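Side-chain contacts in lactate utilization protein C (Deinococcus radiodurans, PDB 2G40), which may take part in the utilization of L-lactate as a homodimeric member of the LutC/YkgG family: residues Q59-I64 / A69-V74; A120-A125 / L157-H162; I143-A148 / A183-E188. One frame throughout, in Å; residues are numbered along the deposited sequence. Where two conformers were deposited one is given.

Contact 1 of 3, residues Q59-I64 / A69-V74; sequences QFEDRI and AAYTHV
Apolar packing centres on Tyr-71, whose ring is caught against the helical segment 59-64. The chain of Glu-61 runs across one ring face at about a right angle: its CB makes a CH-pi contact 3.8 Å from the Tyr-71 ring centroid, and its CG sits 3.5 Å from Tyr-71 CD1. With CG of Tyr-71 anti to the backbone N (chi1 -178°), the ring reaches back to the helix. Its edge meets two more side chains, Phe-60 through CD2, 3.7 Å from Tyr-71 CE2, and Ile-64 through CG2, 4.0 Å from Tyr-71 CD2. The same Ile-64 CG2 touches Ala-69 CB at 3.6 Å.

Polar links flank this patch. Ala-69 N donates to Ile-64 O (3.2 Å), joining helix to the residue before the strand, and a water donates to both Glu-61 OE2 and Tyr-71 O, tying the carboxylate to the strand backbone. Trimming Tyr-71 to an alanine would probably open a gap beside Phe-60 and leave the Glu-61 methylenes without a ring to lie on.

Segment 59-64 and strand 70-74 run nearly antiparallel (159°), the strand pairing with 217-223: a helix turning back into the strand at one edge, within this chain, of a parallel alpha/beta sheet.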
ATOM      1  N   GLN A  59     -10.080  -2.564 -21.923  1.00 16.09           N
ATOM      2  CA  GLN A  59     -10.689  -2.558 -20.593  1.00 15.49           C
ATOM      3  C   GLN A  59      -9.863  -1.822 -19.537  1.00 15.15           C
ATOM      4  O   GLN A  59     -10.406  -1.047 -18.745  1.00 15.01           O
ATOM      5  CB  GLN A  59     -10.948  -3.997 -20.161  1.00 15.73           C
ATOM      6  CG  GLN A  59     -11.574  -4.123 -18.791  1.00 15.43           C
ATOM      7  CD  GLN A  59     -11.895  -5.542 -18.488  1.00 16.83           C
ATOM      8  OE1 GLN A  59     -11.006  -6.367 -18.272  1.00 19.04           O
ATOM      9  NE2 GLN A  59     -13.160  -5.845 -18.471  1.00 18.65           N
ATOM     10  N   PHE A  60      -8.556  -2.068 -19.519  1.00 15.38           N
ATOM     11  CA  PHE A  60      -7.650  -1.442 -18.575  1.00 15.09           C
ATOM     12  C   PHE A  60      -7.714   0.060 -18.782  1.00 15.75           C
ATOM     13  O   PHE A  60      -7.903   0.812 -17.824  1.00 16.43           O
ATOM     14  CB  PHE A  60      -6.226  -1.957 -18.794  1.00 14.50           C
ATOM     15  CG  PHE A  60      -5.195  -1.385 -17.855  1.00 13.57           C
ATOM     16  CD1 PHE A  60      -5.330  -1.506 -16.480  1.00 15.04           C
ATOM     17  CD2 PHE A  60      -4.058  -0.748 -18.363  1.00 14.95           C
ATOM     18  CE1 PHE A  60      -4.350  -1.008 -15.610  1.00 16.37           C
ATOM     19  CE2 PHE A  60      -3.095  -0.235 -17.527  1.00 18.12           C
ATOM     20  CZ  PHE A  60      -3.237  -0.371 -16.122  1.00 20.82           C
ATOM     21  N   GLU A  61      -7.590   0.477 -20.046  1.00 15.44           N
ATOM     22  CA  GLU A  61      -7.699   1.892 -20.395  1.00 15.91           C
ATOM     23  C   GLU A  61      -8.988   2.504 -19.840  1.00 14.35           C
ATOM     24  O   GLU A  61      -8.952   3.550 -19.188  1.00 15.26           O
ATOM     25  CB  GLU A  61      -7.650   2.085 -21.914  1.00 14.66           C
ATOM     26  CG  GLU A  61      -7.852   3.546 -22.367  1.00 15.38           C
ATOM     27  CD  GLU A  61      -7.642   3.747 -23.871  1.00 19.33           C
ATOM     28  OE1 GLU A  61      -7.694   2.763 -24.619  1.00 18.05           O
ATOM     29  OE2 GLU A  61      -7.428   4.894 -24.301  1.00 22.80           O
ATOM     30  N   ASP A  62     -10.125   1.858 -20.106  1.00 13.53           N
ATOM     31  CA  ASP A  62     -11.424   2.369 -19.666  1.00 14.66           C
ATOM     32  C   ASP A  62     -11.449   2.546 -18.152  1.00 14.44           C
ATOM     33  O   ASP A  62     -11.962   3.513 -17.648  1.00 15.02           O
ATOM     34  CB  ASP A  62     -12.552   1.426 -20.036  1.00 16.23           C
ATOM     35  CG  ASP A  62     -12.780   1.320 -21.530  1.00 22.22           C
ATOM     36  OD1 ASP A  62     -12.201   2.121 -22.281  1.00 22.21           O
ATOM     37  OD2 ASP A  62     -13.558   0.436 -21.953  1.00 22.15           O
ATOM     38  N   ARG A  63     -10.914   1.564 -17.442  1.00 14.56           N
ATOM     39  CA  ARG A  63     -10.979   1.598 -15.979  1.00 17.23           C
ATOM     40  C   ARG A  63     -10.044   2.665 -15.418  1.00 18.11           C
ATOM     41  O   ARG A  63     -10.377   3.311 -14.425  1.00 18.76           O
ATOM     42  CB  ARG A  63     -10.661   0.220 -15.377  1.00 17.00           C
ATOM     43  CG  ARG A  63     -11.693  -0.870 -15.641  1.00 18.74           C
ATOM     44  CD  ARG A  63     -13.054  -0.591 -14.993  1.00 21.59           C
ATOM     45  NE  ARG A  63     -13.897   0.209 -15.874  1.00 32.67           N
ATOM     46  CZ  ARG A  63     -14.502  -0.255 -16.967  1.00 36.67           C
ATOM     47  NH1 ARG A  63     -14.363  -1.532 -17.332  1.00 44.52           N
ATOM     48  NH2 ARG A  63     -15.238   0.567 -17.715  1.00 34.58           N
ATOM     49  N   ILE A  64      -8.886   2.854 -16.053  1.00 16.35           N
ATOM     50  CA  ILE A  64      -7.928   3.876 -15.627  1.00 19.37           C
ATOM     51  C   ILE A  64      -8.511   5.257 -15.906  1.00 19.21           C
ATOM     52  O   ILE A  64      -8.430   6.142 -15.082  1.00 21.46           O
ATOM     53  CB  ILE A  64      -6.585   3.713 -16.357  1.00 17.88           C
ATOM     54  CG1 ILE A  64      -5.887   2.438 -15.878  1.00 15.04           C
ATOM     55  CG2 ILE A  64      -5.701   4.931 -16.165  1.00 22.19           C
ATOM     56  CD1 ILE A  64      -5.483   2.367 -14.437  1.00 19.09           C
ATOM     57  N   ALA A  69      -7.551   9.062 -14.130  1.00 21.01           N
ATOM     58  CA  ALA A  69      -6.141   9.123 -14.460  1.00 21.60           C
ATOM     59  C   ALA A  69      -5.951   9.436 -15.934  1.00 20.67           C
ATOM     60  O   ALA A  69      -6.874   9.262 -16.745  1.00 19.78           O
ATOM     61  CB  ALA A  69      -5.469   7.833 -14.112  1.00 24.09           C
ATOM     62  N   ALA A  70      -4.754   9.897 -16.277  1.00 18.10           N
ATOM     63  CA  ALA A  70      -4.358   9.996 -17.670  1.00 17.96           C
ATOM     64  C   ALA A  70      -3.830   8.648 -18.124  1.00 16.23           C
ATOM     65  O   ALA A  70      -3.339   7.860 -17.323  1.00 14.89           O
ATOM     66  CB  ALA A  70      -3.328  11.072 -17.889  1.00 19.66           C
ATOM     67  N   TYR A  71      -3.998   8.363 -19.414  1.00 16.07           N
ATOM     68  CA  TYR A  71      -3.606   7.087 -19.980  1.00 16.51           C
ATOM     69  C   TYR A  71      -3.058   7.274 -21.391  1.00 18.01           C
ATOM     70  O   TYR A  71      -3.662   7.961 -22.210  1.00 18.94           O
ATOM     71  CB  TYR A  71      -4.808   6.137 -20.032  1.00 18.48           C
ATOM     72  CG  TYR A  71      -4.498   4.753 -20.574  1.00 14.53           C
ATOM     73  CD1 TYR A  71      -4.504   4.503 -21.941  1.00 20.18           C
ATOM     74  CD2 TYR A  71      -4.259   3.696 -19.729  1.00 18.69           C
ATOM     75  CE1 TYR A  71      -4.231   3.240 -22.446  1.00 20.47           C
ATOM     76  CE2 TYR A  71      -3.981   2.423 -20.231  1.00 23.20           C
ATOM     77  CZ  TYR A  71      -3.983   2.209 -21.594  1.00 19.82           C
ATOM     78  OH  TYR A  71      -3.725   0.946 -22.084  1.00 21.10           O
ATOM     79  N   THR A  72      -1.954   6.601 -21.682  1.00 17.94           N
ATOM     80  CA  THR A  72      -1.415   6.571 -23.032  1.00 20.11           C
ATOM     81  C   THR A  72      -0.748   5.239 -23.252  1.00 17.02           C
ATOM     82  O   THR A  72      -0.205   4.658 -22.330  1.00 18.70           O
ATOM     83  CB  THR A  72      -0.432   7.740 -23.284  1.00 21.89           C
ATOM     84  OG1 THR A  72      -0.108   7.811 -24.687  1.00 23.43           O
ATOM     85  CG2 THR A  72       0.823   7.589 -22.470  1.00 23.60           C
ATOM     86  N   HIS A  73      -0.830   4.729 -24.474  1.00 16.73           N
ATOM     87  CA  HIS A  73      -0.150   3.498 -24.834  1.00 18.66           C
ATOM     88  C   HIS A  73       0.852   3.876 -25.925  1.00 16.92           C
ATOM     89  O   HIS A  73       0.481   4.456 -26.929  1.00 19.23           O
ATOM     90  CB  HIS A  73      -1.138   2.450 -25.340  1.00 18.78           C
ATOM     91  CG  HIS A  73      -0.531   1.090 -25.562  1.00 17.60           C
ATOM     92  ND1 HIS A  73      -1.294  -0.010 -25.876  1.00 27.40           N
ATOM     93  CD2 HIS A  73       0.749   0.650 -25.504  1.00 27.13           C
ATOM     94  CE1 HIS A  73      -0.512  -1.064 -26.023  1.00 31.03           C
ATOM     95  NE2 HIS A  73       0.734  -0.691 -25.803  1.00 25.17           N
ATOM     96  N   VAL A  74       2.127   3.602 -25.679  1.00 18.97           N
ATOM     97  CA  VAL A  74       3.199   3.989 -26.587  1.00 20.46           C
ATOM     98  C   VAL A  74       4.115   2.795 -26.858  1.00 21.39           C
ATOM     99  O   VAL A  74       4.057   1.794 -26.157  1.00 19.44           O
ATOM    100  CB  VAL A  74       4.020   5.190 -25.999  1.00 20.66           C
ATOM    101  CG1 VAL A  74       3.143   6.406 -25.802  1.00 22.86           C
ATOM    102  CG2 VAL A  74       4.720   4.793 -24.695  1.00 22.80           C
TER
HETATM  103  O   HOH W   1      -6.333   7.659 -23.347  1.00 34.33           O

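Contact 2 of 3, residues A120-A125 / L157-H162; sequences AELDRA and LIPDFH
The five-membered ring of Pro-159 has the carbonyl oxygen of Leu-122 over one face, with Leu-122 O 3.6 Å from Pro-159 CA and 3.7 Å from its CG. Beside this, Leu-122 CD2 comes to 4.4 Å from Pro-159 CG, a loose apolar touch. The contact belongs to the Rossmann-like parallel sheet of the LUD domain: the last turn of helix 119-124, which precedes strand 127-130, meets the loop that leads into the adjacent strand 161-167.

Leu-122 is the main apolar residue on the helix side. Its CB packs on CG2 of Ile-158, the branch anti to that residue's backbone N, 3.6 Å away in the conformer described, one of two modelled for the isoleucine. Leu-122 and Pro-159 both touch Ile-94 of strand 92-94. Ile-158 also packs on His-119 of the second subunit, placing the contact near the dimer interface.

The polar links run through water. One water lies 2.6 Å from Asp-123 OD1 and 2.9 Å from Ile-158 O, placed to link the carboxylate with the loop backbone, though it has more acceptors around it than protons to give. A second accepts from the amide of the loop, with Asp-160 N 2.9 Å away, and has both Asp-123 O and Ala-125 O in reach; with further acceptors beyond the two segments, these outnumber its protons, and the shorter approach is that of Ala-125 O, 2.7 Å.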
ATOM      1  N   ALA A 120       9.658  16.426   3.087  1.00 23.77           N
ATOM      2  CA  ALA A 120       9.596  17.745   2.455  1.00 22.45           C
ATOM      3  C   ALA A 120      10.138  17.697   1.029  1.00 21.74           C
ATOM      4  O   ALA A 120       9.561  18.291   0.132  1.00 22.26           O
ATOM      5  CB  ALA A 120      10.357  18.747   3.278  1.00 23.52           C
ATOM      6  N   GLU A 121      11.244  16.983   0.829  1.00 21.62           N
ATOM      7  CA  GLU A 121      11.794  16.774  -0.517  1.00 23.40           C
ATOM      8  C   GLU A 121      10.793  16.035  -1.399  1.00 18.93           C
ATOM      9  O   GLU A 121      10.601  16.370  -2.572  1.00 21.51           O
ATOM     10  CB  GLU A 121      13.132  16.027  -0.461  1.00 21.34           C
ATOM     11  CG  GLU A 121      14.302  16.959  -0.099  1.00 27.48           C
ATOM     12  CD  GLU A 121      15.539  16.255   0.468  1.00 27.37           C
ATOM     13  OE1 GLU A 121      15.451  15.126   0.999  1.00 24.86           O
ATOM     14  OE2 GLU A 121      16.628  16.872   0.422  1.00 34.17           O
ATOM     15  N   LEU A 122      10.165  15.007  -0.847  1.00 17.37           N
ATOM     16  CA  LEU A 122       9.128  14.281  -1.601  1.00 18.54           C
ATOM     17  C   LEU A 122       7.921  15.155  -1.914  1.00 20.41           C
ATOM     18  O   LEU A 122       7.343  15.075  -2.995  1.00 20.48           O
ATOM     19  CB  LEU A 122       8.661  13.067  -0.818  1.00 17.58           C
ATOM     20  CG  LEU A 122       9.754  12.021  -0.681  1.00 21.15           C
ATOM     21  CD1 LEU A 122       9.310  10.970   0.282  1.00 23.16           C
ATOM     22  CD2 LEU A 122      10.064  11.437  -2.049  1.00 21.91           C
ATOM     23  N   ASP A 123       7.534  15.979  -0.950  1.00 23.43           N
ATOM     24  CA  ASP A 123       6.381  16.851  -1.140  1.00 23.50           C
ATOM     25  C   ASP A 123       6.678  17.938  -2.174  1.00 24.54           C
ATOM     26  O   ASP A 123       5.781  18.364  -2.902  1.00 25.22           O
ATOM     27  CB  ASP A 123       5.959  17.462   0.196  1.00 26.28           C
ATOM     28  CG  ASP A 123       4.673  18.226   0.092  1.00 30.29           C
ATOM     29  OD1 ASP A 123       3.679  17.636  -0.366  1.00 33.11           O
ATOM     30  OD2 ASP A 123       4.657  19.419   0.452  1.00 35.63           O
ATOM     31  N   ARG A 124       7.938  18.359  -2.269  1.00 23.52           N
ATOM     32  CA  ARG A 124       8.323  19.418  -3.201  1.00 24.96           C
ATOM     33  C   ARG A 124       8.599  18.917  -4.627  1.00 23.13           C
ATOM     34  O   ARG A 124       8.604  19.704  -5.571  1.00 23.09           O
ATOM     35  CB  ARG A 124       9.521  20.185  -2.648  1.00 24.38           C
ATOM     36  CG  ARG A 124       9.109  21.148  -1.521  1.00 28.86           C
ATOM     37  CD  ARG A 124      10.291  21.616  -0.660  1.00 31.68           C
ATOM     38  N   ALA A 125       8.810  17.615  -4.770  1.00 18.63           N
ATOM     39  CA  ALA A 125       9.036  17.002  -6.064  1.00 17.36           C
ATOM     40  C   ALA A 125       7.783  17.206  -6.911  1.00 18.64           C
ATOM     41  O   ALA A 125       6.675  17.293  -6.373  1.00 22.08           O
ATOM     42  CB  ALA A 125       9.342  15.510  -5.885  1.00 16.93           C
ATOM     43  N   LEU A 157       3.531   7.666  -2.362  1.00 21.83           N
ATOM     44  CA  LEU A 157       2.487   8.167  -1.496  1.00 22.65           C
ATOM     45  C   LEU A 157       2.519   9.666  -1.332  1.00 22.73           C
ATOM     46  O   LEU A 157       1.482  10.303  -1.316  1.00 21.93           O
ATOM     47  CB  LEU A 157       2.581   7.538  -0.109  1.00 24.20           C
ATOM     48  CG  LEU A 157       1.484   8.078   0.826  1.00 31.97           C
ATOM     49  CD1 LEU A 157       0.114   7.569   0.381  1.00 33.81           C
ATOM     50  CD2 LEU A 157       1.743   7.738   2.253  1.00 28.91           C
ATOM     51  N   ILE A 158       3.712  10.214  -1.148  1.00 19.43           N
ATOM     52  CA  ILE A 158       3.867  11.620  -0.791  0.50 20.60           C
ATOM     53  C   ILE A 158       3.838  12.586  -1.986  1.00 18.34           C
ATOM     54  O   ILE A 158       3.174  13.626  -1.924  1.00 19.16           O
ATOM     55  CB  ILE A 158       5.154  11.841   0.041  0.50 20.26           C
ATOM     56  CG1 ILE A 158       5.173  10.907   1.265  0.50 24.32           C
ATOM     57  CG2 ILE A 158       5.275  13.301   0.465  0.50 18.64           C
ATOM     58  CD1 ILE A 158       3.989  11.062   2.181  0.50 29.07           C
ATOM     59  N   PRO A 159       4.577  12.271  -3.082  1.00 16.47           N
ATOM     60  CA  PRO A 159       4.469  13.202  -4.207  1.00 16.39           C
ATOM     61  C   PRO A 159       3.048  13.233  -4.786  1.00 19.14           C
ATOM     62  O   PRO A 159       2.310  12.262  -4.662  1.00 20.76           O
ATOM     63  CB  PRO A 159       5.450  12.620  -5.241  1.00 18.99           C
ATOM     64  CG  PRO A 159       6.378  11.778  -4.430  1.00 17.78           C
ATOM     65  CD  PRO A 159       5.505  11.181  -3.385  1.00 17.84           C
ATOM     66  N   ASP A 160       2.682  14.332  -5.422  1.00 17.46           N
ATOM     67  CA  ASP A 160       1.289  14.533  -5.825  1.00 16.28           C
ATOM     68  C   ASP A 160       0.939  14.038  -7.215  1.00 14.78           C
ATOM     69  O   ASP A 160      -0.230  14.040  -7.583  1.00 15.42           O
ATOM     70  CB  ASP A 160       0.968  15.999  -5.726  1.00 14.86           C
ATOM     71  CG  ASP A 160      -0.517  16.268  -5.583  1.00 20.86           C
ATOM     72  OD1 ASP A 160      -1.210  15.529  -4.856  1.00 17.18           O
ATOM     73  OD2 ASP A 160      -0.966  17.252  -6.177  1.00 21.85           O
ATOM     74  N   PHE A 161       1.933  13.624  -7.988  1.00 14.69           N
ATOM     75  CA  PHE A 161       1.751  13.210  -9.361  1.00 14.80           C
ATOM     76  C   PHE A 161       2.599  11.980  -9.576  1.00 14.93           C
ATOM     77  O   PHE A 161       3.799  12.024  -9.357  1.00 16.07           O
ATOM     78  CB  PHE A 161       2.192  14.322 -10.311  1.00 14.78           C
ATOM     79  CG  PHE A 161       2.124  13.981 -11.792  1.00 12.93           C
ATOM     80  CD1 PHE A 161       1.225  13.065 -12.304  1.00 14.95           C
ATOM     81  CD2 PHE A 161       2.962  14.645 -12.675  1.00 17.94           C
ATOM     82  CE1 PHE A 161       1.170  12.794 -13.680  1.00 12.43           C
ATOM     83  CE2 PHE A 161       2.909  14.384 -14.040  1.00 21.70           C
ATOM     84  CZ  PHE A 161       2.021  13.475 -14.537  1.00 16.60           C
ATOM     85  N   HIS A 162       1.939  10.867  -9.917  1.00 14.60           N
ATOM     86  CA  HIS A 162       2.574   9.574 -10.129  1.00 16.15           C
ATOM     87  C   HIS A 162       2.470   9.288 -11.615  1.00 16.90           C
ATOM     88  O   HIS A 162       1.385   9.351 -12.193  1.00 18.46           O
ATOM     89  CB  HIS A 162       1.825   8.518  -9.304  1.00 16.29           C
ATOM     90  CG  HIS A 162       2.398   7.132  -9.358  1.00 16.46           C
ATOM     91  ND1 HIS A 162       1.737   6.050  -8.826  1.00 21.85           N
ATOM     92  CD2 HIS A 162       3.555   6.652  -9.874  1.00 16.99           C
ATOM     93  CE1 HIS A 162       2.461   4.959  -9.010  1.00 21.43           C
ATOM     94  NE2 HIS A 162       3.566   5.295  -9.654  1.00 18.30           N
TER
HETATM   95  O   HOH W   2       4.444  16.597  -4.933  1.00 25.80           O
HETATM   96  O   HOH W   3       3.142  16.454  -2.668  1.00 33.21           O

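Contact 3 of 3, residues I143-A148 / A183-E188; sequences ILDHRA and AASVRE
Ser-185 uses its hydroxyl twice: OG donates to Asp-145 OD2 (2.7 Å) and accepts from Arg-147 NH2 (3.0 Å), the latter bond fairly straight at 160° and close to the guanidinium plane. Asp-145 OD2 takes a second donor, Arg-147 NE at 2.7 Å, in a salt bridge that reaches it from above the carboxylate plane, whereas the serine comes in on the anti side. With CG between the backbone N and the carbonyl carbon (chi1 68°), the carboxylate of Asp-145 is held where both donors reach OD2. These bonds, with the edge of the guanidinium turned to both OD2 and OG, probably fix the rotation of the arginine head.

The same NH2 also forms a weak, bent hydrogen bond within a salt bridge to Glu-188 OE1 (2.9 Å), the carboxylate standing nearly perpendicular to the guanidinium. Arg-190 is the stronger partner of that oxygen. A water accepts from Arg-147 NH1 and donates to Glu-188 OE2.

This salt-bridge network joins the turn after strand 141-144 to the C-terminal part of helix 175-187. Strand 192-196 lies alongside, its Leu-192 touched by Asp-145 and Val-186, while Arg-187 makes backbone hydrogen bonds to the second subunit.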
ATOM      1  N   ILE A 143      -0.679  -2.773  -9.221  1.00 15.68           N
ATOM      2  CA  ILE A 143      -0.029  -3.245  -8.008  1.00 14.77           C
ATOM      3  C   ILE A 143       1.463  -2.944  -8.063  1.00 17.10           C
ATOM      4  O   ILE A 143       2.152  -3.292  -9.031  1.00 18.19           O
ATOM      5  CB  ILE A 143      -0.195  -4.745  -7.810  1.00 15.89           C
ATOM      6  CG1 ILE A 143      -1.680  -5.125  -7.753  1.00 18.45           C
ATOM      7  CG2 ILE A 143       0.559  -5.189  -6.509  1.00 18.15           C
ATOM      8  CD1 ILE A 143      -1.963  -6.639  -7.785  1.00 18.66           C
ATOM      9  N   LEU A 144       1.929  -2.294  -7.011  1.00 18.74           N
ATOM     10  CA  LEU A 144       3.326  -2.093  -6.766  1.00 18.98           C
ATOM     11  C   LEU A 144       3.795  -3.058  -5.709  1.00 18.10           C
ATOM     12  O   LEU A 144       3.140  -3.216  -4.670  1.00 16.27           O
ATOM     13  CB  LEU A 144       3.574  -0.690  -6.238  1.00 18.28           C
ATOM     14  CG  LEU A 144       2.998   0.500  -7.007  1.00 23.92           C
ATOM     15  CD1 LEU A 144       3.637   1.762  -6.423  1.00 24.53           C
ATOM     16  CD2 LEU A 144       3.218   0.428  -8.514  1.00 23.24           C
ATOM     17  N   ASP A 145       4.975  -3.620  -5.934  1.00 17.27           N
ATOM     18  CA  ASP A 145       5.650  -4.434  -4.930  1.00 16.27           C
ATOM     19  C   ASP A 145       6.982  -3.830  -4.474  1.00 17.93           C
ATOM     20  O   ASP A 145       7.721  -4.473  -3.748  1.00 16.79           O
ATOM     21  CB  ASP A 145       5.806  -5.902  -5.375  1.00 16.05           C
ATOM     22  CG  ASP A 145       6.776  -6.086  -6.539  1.00 19.33           C
ATOM     23  OD1 ASP A 145       7.307  -5.092  -7.067  1.00 17.76           O
ATOM     24  OD2 ASP A 145       6.969  -7.242  -6.944  1.00 22.17           O
ATOM     25  N   HIS A 146       7.262  -2.603  -4.904  1.00 19.10           N
ATOM     26  CA  HIS A 146       8.303  -1.762  -4.310  1.00 17.27           C
ATOM     27  C   HIS A 146       9.694  -2.310  -4.499  1.00 17.20           C
ATOM     28  O   HIS A 146      10.564  -2.125  -3.671  1.00 18.08           O
ATOM     29  CB  HIS A 146       7.901  -1.474  -2.861  1.00 15.84           C
ATOM     30  CG  HIS A 146       6.582  -0.779  -2.788  1.00 16.87           C
ATOM     31  ND1 HIS A 146       6.419   0.517  -3.233  1.00 16.53           N
ATOM     32  CD2 HIS A 146       5.349  -1.218  -2.442  1.00 20.29           C
ATOM     33  CE1 HIS A 146       5.148   0.857  -3.119  1.00 18.81           C
ATOM     34  NE2 HIS A 146       4.485  -0.170  -2.622  1.00 18.62           N
ATOM     35  N   ARG A 147       9.855  -3.008  -5.619  1.00 16.14           N
ATOM     36  CA  ARG A 147      11.145  -3.408  -6.112  1.00 16.11           C
ATOM     37  C   ARG A 147      11.877  -2.166  -6.622  1.00 17.77           C
ATOM     38  O   ARG A 147      11.393  -1.023  -6.478  1.00 18.04           O
ATOM     39  CB  ARG A 147      10.963  -4.493  -7.156  1.00 17.58           C
ATOM     40  CG  ARG A 147      10.573  -5.828  -6.529  1.00 19.35           C
ATOM     41  CD  ARG A 147      10.163  -6.803  -7.591  1.00 21.27           C
ATOM     42  NE  ARG A 147       9.588  -8.030  -7.061  1.00 21.74           N
ATOM     43  CZ  ARG A 147      10.279  -9.081  -6.625  1.00 24.55           C
ATOM     44  NH1 ARG A 147      11.605  -9.073  -6.618  1.00 25.60           N
ATOM     45  NH2 ARG A 147       9.634 -10.148  -6.158  1.00 23.27           N
ATOM     46  N   ALA A 148      13.051  -2.367  -7.185  1.00 17.71           N
ATOM     47  CA  ALA A 148      13.976  -1.252  -7.420  1.00 17.69           C
ATOM     48  C   ALA A 148      13.420  -0.211  -8.388  1.00 17.18           C
ATOM     49  O   ALA A 148      13.767   0.960  -8.271  1.00 18.62           O
ATOM     50  CB  ALA A 148      15.312  -1.785  -7.932  1.00 18.85           C
ATOM     51  N   ALA A 183       2.252 -13.186  -6.068  1.00 21.15           N
ATOM     52  CA  ALA A 183       2.331 -14.180  -5.004  1.00 21.64           C
ATOM     53  C   ALA A 183       3.757 -14.341  -4.477  1.00 19.13           C
ATOM     54  O   ALA A 183       3.979 -14.431  -3.270  1.00 19.26           O
ATOM     55  CB  ALA A 183       1.796 -15.523  -5.497  1.00 22.98           C
ATOM     56  N   ALA A 184       4.734 -14.393  -5.376  1.00 18.69           N
ATOM     57  CA  ALA A 184       6.117 -14.594  -4.947  1.00 18.58           C
ATOM     58  C   ALA A 184       6.646 -13.435  -4.115  1.00 18.44           C
ATOM     59  O   ALA A 184       7.385 -13.639  -3.163  1.00 19.16           O
ATOM     60  CB  ALA A 184       7.027 -14.824  -6.131  1.00 18.67           C
ATOM     61  N   SER A 185       6.279 -12.217  -4.496  1.00 15.97           N
ATOM     62  CA  SER A 185       6.620 -11.016  -3.727  1.00 17.15           C
ATOM     63  C   SER A 185       6.035 -11.104  -2.326  1.00 15.99           C
ATOM     64  O   SER A 185       6.702 -10.775  -1.351  1.00 15.81           O
ATOM     65  CB  SER A 185       6.093  -9.777  -4.439  1.00 16.55           C
ATOM     66  OG  SER A 185       6.736  -9.619  -5.680  1.00 19.34           O
ATOM     67  N   VAL A 186       4.799 -11.589  -2.236  1.00 15.60           N
ATOM     68  CA  VAL A 186       4.121 -11.716  -0.955  1.00 15.24           C
ATOM     69  C   VAL A 186       4.853 -12.740  -0.110  1.00 17.87           C
ATOM     70  O   VAL A 186       5.131 -12.497   1.060  1.00 17.54           O
ATOM     71  CB  VAL A 186       2.620 -12.097  -1.095  1.00 15.07           C
ATOM     72  CG1 VAL A 186       1.986 -12.285   0.268  1.00 16.42           C
ATOM     73  CG2 VAL A 186       1.885 -11.009  -1.840  1.00 17.77           C
ATOM     74  N   ARG A 187       5.191 -13.873  -0.726  1.00 19.90           N
ATOM     75  CA  ARG A 187       5.943 -14.906  -0.036  1.00 19.77           C
ATOM     76  C   ARG A 187       7.321 -14.409   0.439  1.00 18.77           C
ATOM     77  O   ARG A 187       7.826 -14.868   1.463  1.00 18.66           O
ATOM     78  CB  ARG A 187       6.077 -16.155  -0.914  1.00 20.42           C
ATOM     79  CG  ARG A 187       4.761 -16.905  -1.137  1.00 17.57           C
ATOM     80  CD  ARG A 187       5.019 -18.305  -1.620  1.00 24.84           C
ATOM     81  NE  ARG A 187       5.692 -18.280  -2.913  1.00 29.52           N
ATOM     82  CZ  ARG A 187       5.081 -18.245  -4.093  1.00 29.42           C
ATOM     83  NH1 ARG A 187       3.753 -18.251  -4.176  1.00 35.84           N
ATOM     84  NH2 ARG A 187       5.815 -18.218  -5.203  1.00 34.40           N
ATOM     85  N   GLU A 188       7.896 -13.459  -0.300  1.00 18.90           N
ATOM     86  CA  GLU A 188       9.158 -12.792   0.042  1.00 20.78           C
ATOM     87  C   GLU A 188       9.044 -11.726   1.126  1.00 20.66           C
ATOM     88  O   GLU A 188      10.062 -11.211   1.620  1.00 19.03           O
ATOM     89  CB  GLU A 188       9.752 -12.127  -1.205  1.00 20.13           C
ATOM     90  CG  GLU A 188      10.566 -13.058  -2.066  1.00 22.58           C
ATOM     91  CD  GLU A 188      10.765 -12.532  -3.473  1.00 24.94           C
ATOM     92  OE1 GLU A 188      10.706 -11.295  -3.676  1.00 23.98           O
ATOM     93  OE2 GLU A 188      10.994 -13.363  -4.365  1.00 37.32           O
TER
HETATM   94  O   HOH W   4      12.757 -11.741  -5.882  1.00 33.94           O

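In the fold
The three contacts are spread over the chain, their centres 22 to 23 Å apart. Contacts 1 and 2 reach the same parallel sheet at different strands, 70-74 and 161-167, with 217-223 lying between; their nearest atoms stay about 6 Å apart. Contact 3 belongs to the smaller mixed sheet, and its nearest atoms are about 8 Å from those of contact 1. Contacts 2 and 3 alternate along the chain and do touch, through His-162 CE1 and Leu-144 CD1 at 4.3 Å, where strand 161-167 meets strand 141-144, which precedes it in sequence. Both also reach the second subunit of the homodimer, while contact 1 does not.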